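Local atomic coordinates of D-alanyl-lipoteichoic acid synthetase (Streptococcus pneumoniae, PDB entry 3BMA), a protein that probably takes part in the D-alanylation of lipoteichoic acid during cell wall biogenesis, as a membrane-associated member of the DltD family. Residues Ala64-Arg69 with Lys214-Gln219; Pro273-Leu278 with Lys386-Tyr391; Pro292-Pro297 with Gln328-Ile333. The protein carries 1 engineered substitution. All blocks are in the same frame, centred on the assembly; numbering follows the deposited sequence.

Interaction 1 (Ala64-Arg69 with Lys214-Gln219)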
loop_
_atom_site.group_PDB
_atom_site.type_symbol
_atom_site.label_atom_id
_atom_site.label_comp_id
_atom_site.label_asym_id
_atom_site.label_seq_id
_atom_site.Cartn_x
_atom_site.Cartn_y
_atom_site.Cartn_z
ATOM N N ALA C 64 -45.373 18.092 11.435
ATOM C CA ALA C 64 -45.090 17.578 10.091
ATOM C C ALA C 64 -45.816 16.266 9.782
ATOM O O ALA C 64 -46.152 15.995 8.627
ATOM C CB ALA C 64 -43.593 17.420 9.882
ATOM N N GLU C 65 -46.060 15.465 10.818
ATOM C CA GLU C 65 -46.651 14.139 10.657
ATOM C C GLU C 65 -48.178 14.162 10.539
ATOM O O GLU C 65 -48.735 13.563 9.612
ATOM C CB GLU C 65 -46.201 13.201 11.787
ATOM C CG GLU C 65 -46.638 11.740 11.624
ATOM C CD GLU C 65 -46.235 11.135 10.284
ATOM O OE1 GLU C 65 -47.114 10.546 9.622
ATOM O OE2 GLU C 65 -45.052 11.251 9.890
ATOM N N LYS C 66 -48.842 14.839 11.480
ATOM C CA LYS C 66 -50.303 14.978 11.466
ATOM C C LYS C 66 -50.771 15.680 10.194
ATOM O O LYS C 66 -51.675 15.197 9.509
ATOM C CB LYS C 66 -50.800 15.698 12.738
ATOM C CG LYS C 66 -52.183 16.407 12.672
ATOM C CD LYS C 66 -53.378 15.501 12.302
ATOM C CE LYS C 66 -53.773 14.538 13.399
ATOM N NZ LYS C 66 -54.563 15.219 14.456
ATOM N N TYR C 67 -50.125 16.793 9.863
ATOM C CA TYR C 67 -50.575 17.631 8.757
ATOM C C TYR C 67 -49.962 17.266 7.401
ATOM O O TYR C 67 -50.163 17.989 6.419
ATOM C CB TYR C 67 -50.393 19.114 9.109
ATOM C CG TYR C 67 -51.116 19.490 10.387
ATOM C CD1 TYR C 67 -52.511 19.489 10.446
ATOM C CD2 TYR C 67 -50.412 19.816 11.543
ATOM C CE1 TYR C 67 -53.183 19.816 11.617
ATOM C CE2 TYR C 67 -51.074 20.147 12.721
ATOM C CZ TYR C 67 -52.460 20.144 12.750
ATOM O OH TYR C 67 -53.120 20.471 13.911
ATOM N N ASN C 68 -49.245 16.137 7.367
ATOM C CA ASN C 68 -48.694 15.534 6.141
ATOM C C ASN C 68 -47.951 16.539 5.256
ATOM O O ASN C 68 -48.275 16.728 4.077
ATOM C CB ASN C 68 -49.794 14.780 5.364
ATOM C CG ASN C 68 -49.239 13.863 4.273
ATOM O OD1 ASN C 68 -48.067 13.477 4.294
ATOM N ND2 ASN C 68 -50.087 13.516 3.311
ATOM N N ARG C 69 -46.958 17.194 5.848
ATOM C CA ARG C 69 -46.231 18.271 5.178
ATOM C C ARG C 69 -45.320 17.762 4.063
ATOM O O ARG C 69 -45.088 16.558 3.944
ATOM C CB ARG C 69 -45.451 19.102 6.202
ATOM C CG ARG C 69 -46.354 19.825 7.188
ATOM C CD ARG C 69 -45.591 20.797 8.049
ATOM N NE ARG C 69 -46.498 21.721 8.726
ATOM C CZ ARG C 69 -46.114 22.655 9.593
ATOM N NH1 ARG C 69 -44.835 22.801 9.900
ATOM N NH2 ARG C 69 -47.014 23.447 10.150
ATOM N N LYS C 214 -53.104 12.500 18.360
ATOM C CA LYS C 214 -54.522 12.388 18.707
ATOM C C LYS C 214 -55.114 13.688 19.259
ATOM O O LYS C 214 -56.276 14.006 18.990
ATOM C CB LYS C 214 -54.736 11.237 19.696
ATOM C CG LYS C 214 -54.406 9.868 19.118
ATOM C CD LYS C 214 -54.127 8.848 20.209
ATOM C CE LYS C 214 -53.638 7.537 19.614
ATOM N NZ LYS C 214 -53.269 6.551 20.668
ATOM N N ILE C 215 -54.309 14.442 20.006
ATOM C CA ILE C 215 -54.765 15.677 20.658
ATOM C C ILE C 215 -54.866 16.890 19.717
ATOM O O ILE C 215 -55.525 17.882 20.043
ATOM C CB ILE C 215 -53.903 16.033 21.908
ATOM C CG1 ILE C 215 -52.449 16.337 21.513
ATOM C CG2 ILE C 215 -53.981 14.915 22.955
ATOM C CD1 ILE C 215 -51.689 17.194 22.515
ATOM N N LEU C 216 -54.219 16.801 18.556
ATOM C CA LEU C 216 -54.206 17.887 17.572
ATOM C C LEU C 216 -55.449 17.895 16.676
ATOM O O LEU C 216 -55.948 16.827 16.311
ATOM C CB LEU C 216 -52.931 17.813 16.716
ATOM C CG LEU C 216 -51.806 18.822 16.993
ATOM C CD1 LEU C 216 -51.446 18.932 18.475
ATOM C CD2 LEU C 216 -50.578 18.498 16.151
ATOM N N PRO C 217 -55.961 19.101 16.332
ATOM C CA PRO C 217 -57.056 19.232 15.364
ATOM C C PRO C 217 -56.656 18.751 13.974
ATOM O O PRO C 217 -55.492 18.865 13.594
ATOM C CB PRO C 217 -57.325 20.741 15.337
ATOM C CG PRO C 217 -56.080 21.367 15.832
ATOM C CD PRO C 217 -55.552 20.418 16.858
ATOM N N ASP C 218 -57.623 18.222 13.230
ATOM C CA ASP C 218 -57.373 17.663 11.900
ATOM C C ASP C 218 -57.197 18.733 10.820
ATOM O O ASP C 218 -56.642 18.454 9.756
ATOM C CB ASP C 218 -58.483 16.683 11.514
ATOM C CG ASP C 218 -58.654 15.563 12.530
ATOM O OD1 ASP C 218 -59.060 15.848 13.679
ATOM O OD2 ASP C 218 -58.390 14.396 12.177
ATOM N N GLN C 219 -57.674 19.946 11.093
ATOM C CA GLN C 219 -57.437 21.089 10.210
ATOM C C GLN C 219 -56.424 22.058 10.814
ATOM O O GLN C 219 -56.556 22.477 11.969
ATOM C CB GLN C 219 -58.742 21.811 9.871
ATOM C CG GLN C 219 -59.549 21.131 8.775
ATOM C CD GLN C 219 -60.219 22.123 7.838
ATOM O OE1 GLN C 219 -59.822 22.259 6.679
ATOM N NE2 GLN C 219 -61.230 22.827 8.339
#

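Interaction 2 (Pro273-Leu278 with Lys386-Tyr391)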
loop_
_atom_site.group_PDB
_atom_site.type_symbol
_atom_site.label_atom_id
_atom_site.label_comp_id
_atom_site.label_asym_id
_atom_site.label_seq_id
_atom_site.Cartn_x
_atom_site.Cartn_y
_atom_site.Cartn_z
ATOM N N PRO C 273 -14.519 30.355 22.263
ATOM C CA PRO C 273 -14.003 29.597 21.112
ATOM C C PRO C 273 -15.118 29.095 20.177
ATOM O O PRO C 273 -14.842 28.733 19.033
ATOM C CB PRO C 273 -13.270 28.421 21.771
ATOM C CG PRO C 273 -13.933 28.249 23.086
ATOM C CD PRO C 273 -14.324 29.623 23.532
ATOM N N GLU C 274 -16.360 29.094 20.667
ATOM C CA GLU C 274 -17.545 28.709 19.895
ATOM C C GLU C 274 -17.826 29.630 18.692
ATOM O O GLU C 274 -18.491 29.223 17.735
ATOM C CB GLU C 274 -18.763 28.621 20.829
ATOM C CG GLU C 274 -20.088 28.148 20.207
ATOM C CD GLU C 274 -20.088 26.696 19.775
ATOM O OE1 GLU C 274 -19.358 25.877 20.371
ATOM O OE2 GLU C 274 -20.841 26.369 18.838
ATOM N N TYR C 275 -17.316 30.860 18.742
ATOM C CA TYR C 275 -17.375 31.767 17.594
ATOM C C TYR C 275 -16.508 31.266 16.438
ATOM O O TYR C 275 -16.884 31.404 15.272
ATOM C CB TYR C 275 -16.955 33.188 17.986
ATOM C CG TYR C 275 -17.953 33.914 18.859
ATOM C CD1 TYR C 275 -17.730 34.065 20.224
ATOM C CD2 TYR C 275 -19.118 34.460 18.317
ATOM C CE1 TYR C 275 -18.645 34.731 21.033
ATOM C CE2 TYR C 275 -20.036 35.126 19.115
ATOM C CZ TYR C 275 -19.794 35.257 20.470
ATOM O OH TYR C 275 -20.699 35.916 21.264
ATOM N N ASN C 276 -15.352 30.683 16.764
ATOM C CA ASN C 276 -14.486 30.102 15.743
ATOM C C ASN C 276 -15.000 28.740 15.275
ATOM O O ASN C 276 -14.795 28.370 14.123
ATOM C CB ASN C 276 -13.041 29.967 16.225
ATOM C CG ASN C 276 -12.460 31.253 16.784
ATOM O OD1 ASN C 276 -11.693 31.212 17.744
ATOM N ND2 ASN C 276 -12.794 32.388 16.180
ATOM N N ASP C 277 -15.663 28.002 16.171
ATOM C CA ASP C 277 -16.254 26.703 15.831
ATOM C C ASP C 277 -17.433 26.887 14.890
ATOM O O ASP C 277 -17.656 26.059 14.009
ATOM C CB ASP C 277 -16.720 25.938 17.081
ATOM C CG ASP C 277 -15.569 25.423 17.942
ATOM O OD1 ASP C 277 -14.391 25.532 17.536
ATOM O OD2 ASP C 277 -15.853 24.903 19.047
ATOM N N LEU C 278 -18.189 27.970 15.092
ATOM C CA LEU C 278 -19.328 28.327 14.231
ATOM C C LEU C 278 -18.876 28.609 12.802
ATOM O O LEU C 278 -19.559 28.245 11.851
ATOM C CB LEU C 278 -20.096 29.529 14.803
ATOM C CG LEU C 278 -21.242 30.164 13.999
ATOM C CD1 LEU C 278 -22.448 29.229 13.891
ATOM C CD2 LEU C 278 -21.642 31.496 14.612
ATOM N N LYS C 386 -8.496 34.412 17.038
ATOM C CA LYS C 386 -8.675 34.653 18.467
ATOM C C LYS C 386 -9.164 36.083 18.716
ATOM O O LYS C 386 -9.829 36.349 19.721
ATOM C CB LYS C 386 -7.355 34.389 19.205
ATOM C CG LYS C 386 -7.482 34.075 20.700
ATOM C CD LYS C 386 -7.215 35.295 21.590
ATOM C CE LYS C 386 -5.744 35.702 21.590
ATOM N NZ LYS C 386 -5.517 36.982 22.321
ATOM N N ASP C 387 -8.830 36.987 17.791
ATOM C CA ASP C 387 -9.295 38.376 17.817
ATOM C C ASP C 387 -10.820 38.460 17.786
ATOM O O ASP C 387 -11.417 39.229 18.538
ATOM C CB ASP C 387 -8.706 39.170 16.643
ATOM C CG ASP C 387 -7.190 39.308 16.721
ATOM O OD1 ASP C 387 -6.682 40.406 16.407
ATOM O OD2 ASP C 387 -6.503 38.328 17.085
ATOM N N TRP C 388 -11.438 37.660 16.920
ATOM C CA TRP C 388 -12.893 37.584 16.856
ATOM C C TRP C 388 -13.471 36.862 18.059
ATOM O O TRP C 388 -14.508 37.264 18.588
ATOM C CB TRP C 388 -13.371 36.912 15.561
ATOM C CG TRP C 388 -14.867 36.783 15.500
ATOM C CD1 TRP C 388 -15.590 35.626 15.520
ATOM C CD2 TRP C 388 -15.824 37.855 15.457
ATOM N NE1 TRP C 388 -16.935 35.907 15.470
ATOM C CE2 TRP C 388 -17.107 37.266 15.432
ATOM C CE3 TRP C 388 -15.719 39.254 15.420
ATOM C CZ2 TRP C 388 -18.278 38.025 15.370
ATOM C CZ3 TRP C 388 -16.884 40.010 15.368
ATOM C CH2 TRP C 388 -18.147 39.391 15.340
ATOM N N ALA C 389 -12.780 35.807 18.488
ATOM C CA ALA C 389 -13.226 34.950 19.583
ATOM C C ALA C 389 -13.440 35.718 20.884
ATOM O O ALA C 389 -14.380 35.436 21.631
ATOM C CB ALA C 389 -12.232 33.821 19.795
ATOM N N THR C 390 -12.577 36.702 21.131
ATOM C CA THR C 390 -12.591 37.462 22.379
ATOM C C THR C 390 -13.043 38.921 22.210
ATOM O O THR C 390 -12.841 39.739 23.111
ATOM C CB THR C 390 -11.201 37.435 23.049
ATOM O OG1 THR C 390 -10.219 37.935 22.132
ATOM C CG2 THR C 390 -10.825 36.020 23.464
ATOM N N TYR C 391 -13.662 39.238 21.071
ATOM C CA TYR C 391 -14.043 40.616 20.740
ATOM C C TYR C 391 -15.217 41.154 21.564
ATOM O O TYR C 391 -16.315 40.591 21.547
ATOM C CB TYR C 391 -14.329 40.758 19.241
ATOM C CG TYR C 391 -14.477 42.192 18.782
ATOM C CD1 TYR C 391 -13.366 43.035 18.695
ATOM C CD2 TYR C 391 -15.725 42.708 18.433
ATOM C CE1 TYR C 391 -13.496 44.356 18.277
ATOM C CE2 TYR C 391 -15.866 44.027 18.013
ATOM C CZ TYR C 391 -14.746 44.844 17.936
ATOM O OH TYR C 391 -14.877 46.147 17.519
#

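Interaction 3 (Pro292-Pro297 with Gln328-Ile333)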
loop_
_atom_site.group_PDB
_atom_site.type_symbol
_atom_site.label_atom_id
_atom_site.label_comp_id
_atom_site.label_asym_id
_atom_site.label_seq_id
_atom_site.Cartn_x
_atom_site.Cartn_y
_atom_site.Cartn_z
ATOM N N PRO C 292 -29.465 27.607 5.002
ATOM C CA PRO C 292 -29.877 27.398 6.378
ATOM C C PRO C 292 -30.799 28.486 6.911
ATOM O O PRO C 292 -30.676 29.655 6.529
ATOM C CB PRO C 292 -28.549 27.444 7.137
ATOM C CG PRO C 292 -27.678 28.320 6.316
ATOM C CD PRO C 292 -28.187 28.337 4.921
ATOM N N ILE C 293 -31.728 28.094 7.778
ATOM C CA ILE C 293 -32.395 29.060 8.643
ATOM C C ILE C 293 -31.866 28.888 10.066
ATOM O O ILE C 293 -31.909 27.795 10.626
ATOM C CB ILE C 293 -33.954 29.008 8.553
ATOM C CG1 ILE C 293 -34.580 30.129 9.396
ATOM C CG2 ILE C 293 -34.509 27.626 8.920
ATOM C CD1 ILE C 293 -35.984 30.535 8.959
ATOM N N PHE C 294 -31.326 29.967 10.624
ATOM C CA PHE C 294 -30.782 29.950 11.981
ATOM C C PHE C 294 -31.814 30.348 13.030
ATOM O O PHE C 294 -32.627 31.251 12.814
ATOM C CB PHE C 294 -29.539 30.835 12.078
ATOM C CG PHE C 294 -28.435 30.420 11.147
ATOM C CD1 PHE C 294 -27.602 29.349 11.468
ATOM C CD2 PHE C 294 -28.245 31.076 9.936
ATOM C CE1 PHE C 294 -26.585 28.953 10.614
ATOM C CE2 PHE C 294 -27.231 30.684 9.068
ATOM C CZ PHE C 294 -26.400 29.622 9.409
ATOM N N ILE C 295 -31.780 29.655 14.164
ATOM C CA ILE C 295 -32.703 29.915 15.263
ATOM C C ILE C 295 -31.906 30.407 16.463
ATOM O O ILE C 295 -30.967 29.745 16.908
ATOM C CB ILE C 295 -33.498 28.644 15.661
ATOM C CG1 ILE C 295 -33.986 27.861 14.427
ATOM C CG2 ILE C 295 -34.623 28.977 16.652
ATOM C CD1 ILE C 295 -34.999 28.575 13.534
ATOM N N ILE C 296 -32.268 31.581 16.971
ATOM C CA ILE C 296 -31.620 32.122 18.160
ATOM C C ILE C 296 -32.635 32.161 19.303
ATOM O O ILE C 296 -33.483 33.047 19.338
ATOM C CB ILE C 296 -30.996 33.517 17.909
ATOM C CG1 ILE C 296 -30.107 33.493 16.660
ATOM C CG2 ILE C 296 -30.191 33.967 19.125
ATOM C CD1 ILE C 296 -29.407 34.810 16.357
ATOM N N PRO C 297 -32.561 31.183 20.229
ATOM C CA PRO C 297 -33.493 31.056 21.353
ATOM C C PRO C 297 -33.251 32.091 22.453
ATOM O O PRO C 297 -32.131 32.602 22.586
ATOM C CB PRO C 297 -33.195 29.650 21.905
ATOM C CG PRO C 297 -32.304 28.995 20.904
ATOM C CD PRO C 297 -31.560 30.106 20.253
ATOM N N GLN C 328 -21.560 37.743 6.098
ATOM C CA GLN C 328 -21.079 36.701 5.208
ATOM C C GLN C 328 -22.170 36.229 4.250
ATOM O O GLN C 328 -21.904 35.450 3.340
ATOM C CB GLN C 328 -20.538 35.529 6.022
ATOM C CG GLN C 328 -19.248 35.836 6.755
ATOM C CD GLN C 328 -18.670 34.620 7.445
ATOM O OE1 GLN C 328 -17.661 34.070 7.005
ATOM N NE2 GLN C 328 -19.308 34.191 8.531
ATOM N N GLY C 329 -23.396 36.698 4.467
ATOM C CA GLY C 329 -24.495 36.443 3.547
ATOM C C GLY C 329 -25.583 35.531 4.078
ATOM O O GLY C 329 -26.460 35.117 3.324
ATOM N N PHE C 330 -25.523 35.212 5.371
ATOM C CA PHE C 330 -26.501 34.327 6.000
ATOM C C PHE C 330 -27.551 35.208 6.657
ATOM O O PHE C 330 -27.322 35.749 7.741
ATOM C CB PHE C 330 -25.841 33.415 7.050
ATOM C CG PHE C 330 -24.857 32.424 6.481
ATOM C CD1 PHE C 330 -25.283 31.168 6.056
ATOM C CD2 PHE C 330 -23.502 32.737 6.395
ATOM C CE1 PHE C 330 -24.378 30.243 5.529
ATOM C CE2 PHE C 330 -22.590 31.819 5.872
ATOM C CZ PHE C 330 -23.029 30.571 5.442
ATOM N N THR C 331 -28.694 35.364 5.996
ATOM C CA THR C 331 -29.692 36.349 6.433
ATOM C C THR C 331 -31.030 35.740 6.845
ATOM O O THR C 331 -31.942 36.462 7.250
ATOM C CB THR C 331 -29.924 37.465 5.372
ATOM O OG1 THR C 331 -30.361 36.880 4.138
ATOM C CG2 THR C 331 -28.645 38.285 5.133
ATOM N N ASN C 332 -31.146 34.419 6.733
ATOM C CA ASN C 332 -32.328 33.713 7.217
ATOM C C ASN C 332 -32.181 33.427 8.711
ATOM O O ASN C 332 -31.750 32.349 9.106
ATOM C CB ASN C 332 -32.551 32.403 6.449
ATOM C CG ASN C 332 -32.650 32.599 4.945
ATOM O OD1 ASN C 332 -33.272 33.545 4.463
ATOM N ND2 ASN C 332 -32.047 31.681 4.194
ATOM N N ILE C 333 -32.524 34.411 9.538
ATOM C CA ILE C 333 -32.356 34.296 10.985
ATOM C C ILE C 333 -33.687 34.480 11.697
ATOM O O ILE C 333 -34.268 35.568 11.672
ATOM C CB ILE C 333 -31.360 35.349 11.537
ATOM C CG1 ILE C 333 -30.033 35.311 10.779
ATOM C CG2 ILE C 333 -31.142 35.143 13.029
ATOM C CD1 ILE C 333 -29.149 36.500 11.044
HETATM O O HOH W 1 -29.206 31.770 6.010
#

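Interaction 1 (Ala64-Arg69 with Lys214-Gln219)
The ring of Y67 overlaps L216 and P217, crossing the leucine side chain at about a right angle and reaching the proline with its hydroxyl. The contact lies on the surface of an alpha/beta fold built round a parallel sheet, its centre about 25 Å from that of the chain; the fold is consistent with the SGNH hydrolase clan. It ties the C-terminal end of helix 60-66 to the irregular link between helices 202-210 and 222-235. One hydrogen bond joins the two segments: Y67 OH donates to P217 O at 2.9 Å. The C=O...donor angle of 143° and a tilt of 17° from the carbonyl plane show an approach that is bent but close to that plane. The same hydroxyl oxygen rests 3.6 Å from P217 CG, so polar and apolar contacts share the tip of the tyrosine. Y67 is the first residue beyond the helix, and with CG beside its own backbone N (chi1 -57°) the ring stands next to K66, whose CG lies over its centre, 3.6 Å above one face. The lysine chain bends at its three outer torsions and brings NZ back to the 214-219 segment. There K66 NZ is 2.8 Å from L216 O, but the angle is too poor for a hydrogen bond, and the ammonium bonds L213 O instead. D218 OD2 is 4.5 Å from K66 NZ, a loose pairing of opposite charges. F220 meets the Y67 ring edge-to-face, and I225 of helix 222-235 touches both Y67 and P217. L216 CD2 comes obliquely to the ring, 3.8 Å from Y67 CE2.

Interaction 2 (Pro273-Leu278 with Lys386-Tyr391)
W388 and A389, on the short helix 386-389 near the C-terminus, pack against Y275 and N276 in the first turn of helix 274-287. At W388, CG lies anti to the backbone N (chi1 178°), which carries the indole toward the tyrosine, and chi2 of -113° turns its pyrrole side to it: CD1 and NE1 of W388 both lie 3.7 Å from Y275 CB. The ring planes of Y275 and W388 stand at 81° with centroids 5.5 Å apart, an oblique pairing. Next, A389 presents its methyl to the amide of N276, with A389 CB 3.4 Å from N276 OD1, while A389 O lies 3.9 Å from Y275 CD1. T390 then ends the helix; its OG1 and N reach K386 O from opposite faces of the carbonyl plane, the hydroxyl at 2.9 Å. No hydrogen bond crosses between the segments. Y275 OH bonds Y269 O. The chemistry therefore implies that the two segments meet directly by van der Waals packing of buried side chains, while polar ties run through neighbours: A389 to S272 by backbone bonds, and N276 ND2 to F383 O and S385 O, fastening the chain that leads into helix 386-389.

Interaction 3 (Pro292-Pro297 with Gln328-Ile333)
P292 O is gripped by a water that donates to it at 2.6 Å and, weakly, by N332 ND2 at 3.4 Å. The same water accepts a weak bond from N332 N, so it links the two backbones, firmly to P292 O and weakly to N332 N. The asparagine amide reaches this carbonyl because its CG sits beside the backbone N (chi1 -56°). Two residues further on, F294 N donates to N332 O at 2.9 Å, with an N-H...O angle of 164°. This bond accompanies the parallel bridge between F294 and I333, whose CA atoms are 4.7 Å apart; N332 itself is the centre of an inverse gamma turn. Beside the bridge, F330 CD1 lies at the edge of the F294 ring, 3.6 Å from F294 CE2, with the ring planes at 74°. P292 CG approaches the edge of the F330 ring, 3.7 Å from F330 CD1, and at the other end I296 CD1 meets I333 CG2 at 3.8 Å. The arrangement closes a beta-alpha-beta crossover: the chain leaves strand 291-296, runs through helices 301-307 and 311-326 and returns as the edge strand 333-335. Strand 101-105 flanks 291-296 on its other side, helix 274-287 packs on F294 and F330, and helix 355-369 touches I293 and N332.

Interactions 2 and 3 are buried, whereas interaction 1 is a surface contact on the opposite side of the chain's centre from interaction 2, with their centres about 42 Å apart. Helix 274-287 relates the two buried contacts: it supplies one segment of interaction 2, leads into strand 291-296 of interaction 3 and packs against the phenylalanines there. Helix 311-326 also touches residues of interaction 2 and forms part of the connection in interaction 3. The nearest atoms of interactions 2 and 3 are about 5 Å apart, without touching. Chemistry follows place: sheet pairing with a bridging water in interaction 3, helix packing without a cross-segment hydrogen bond in interaction 2, and one tyrosine-to-carbonyl bond between a helix end and a link in interaction 1.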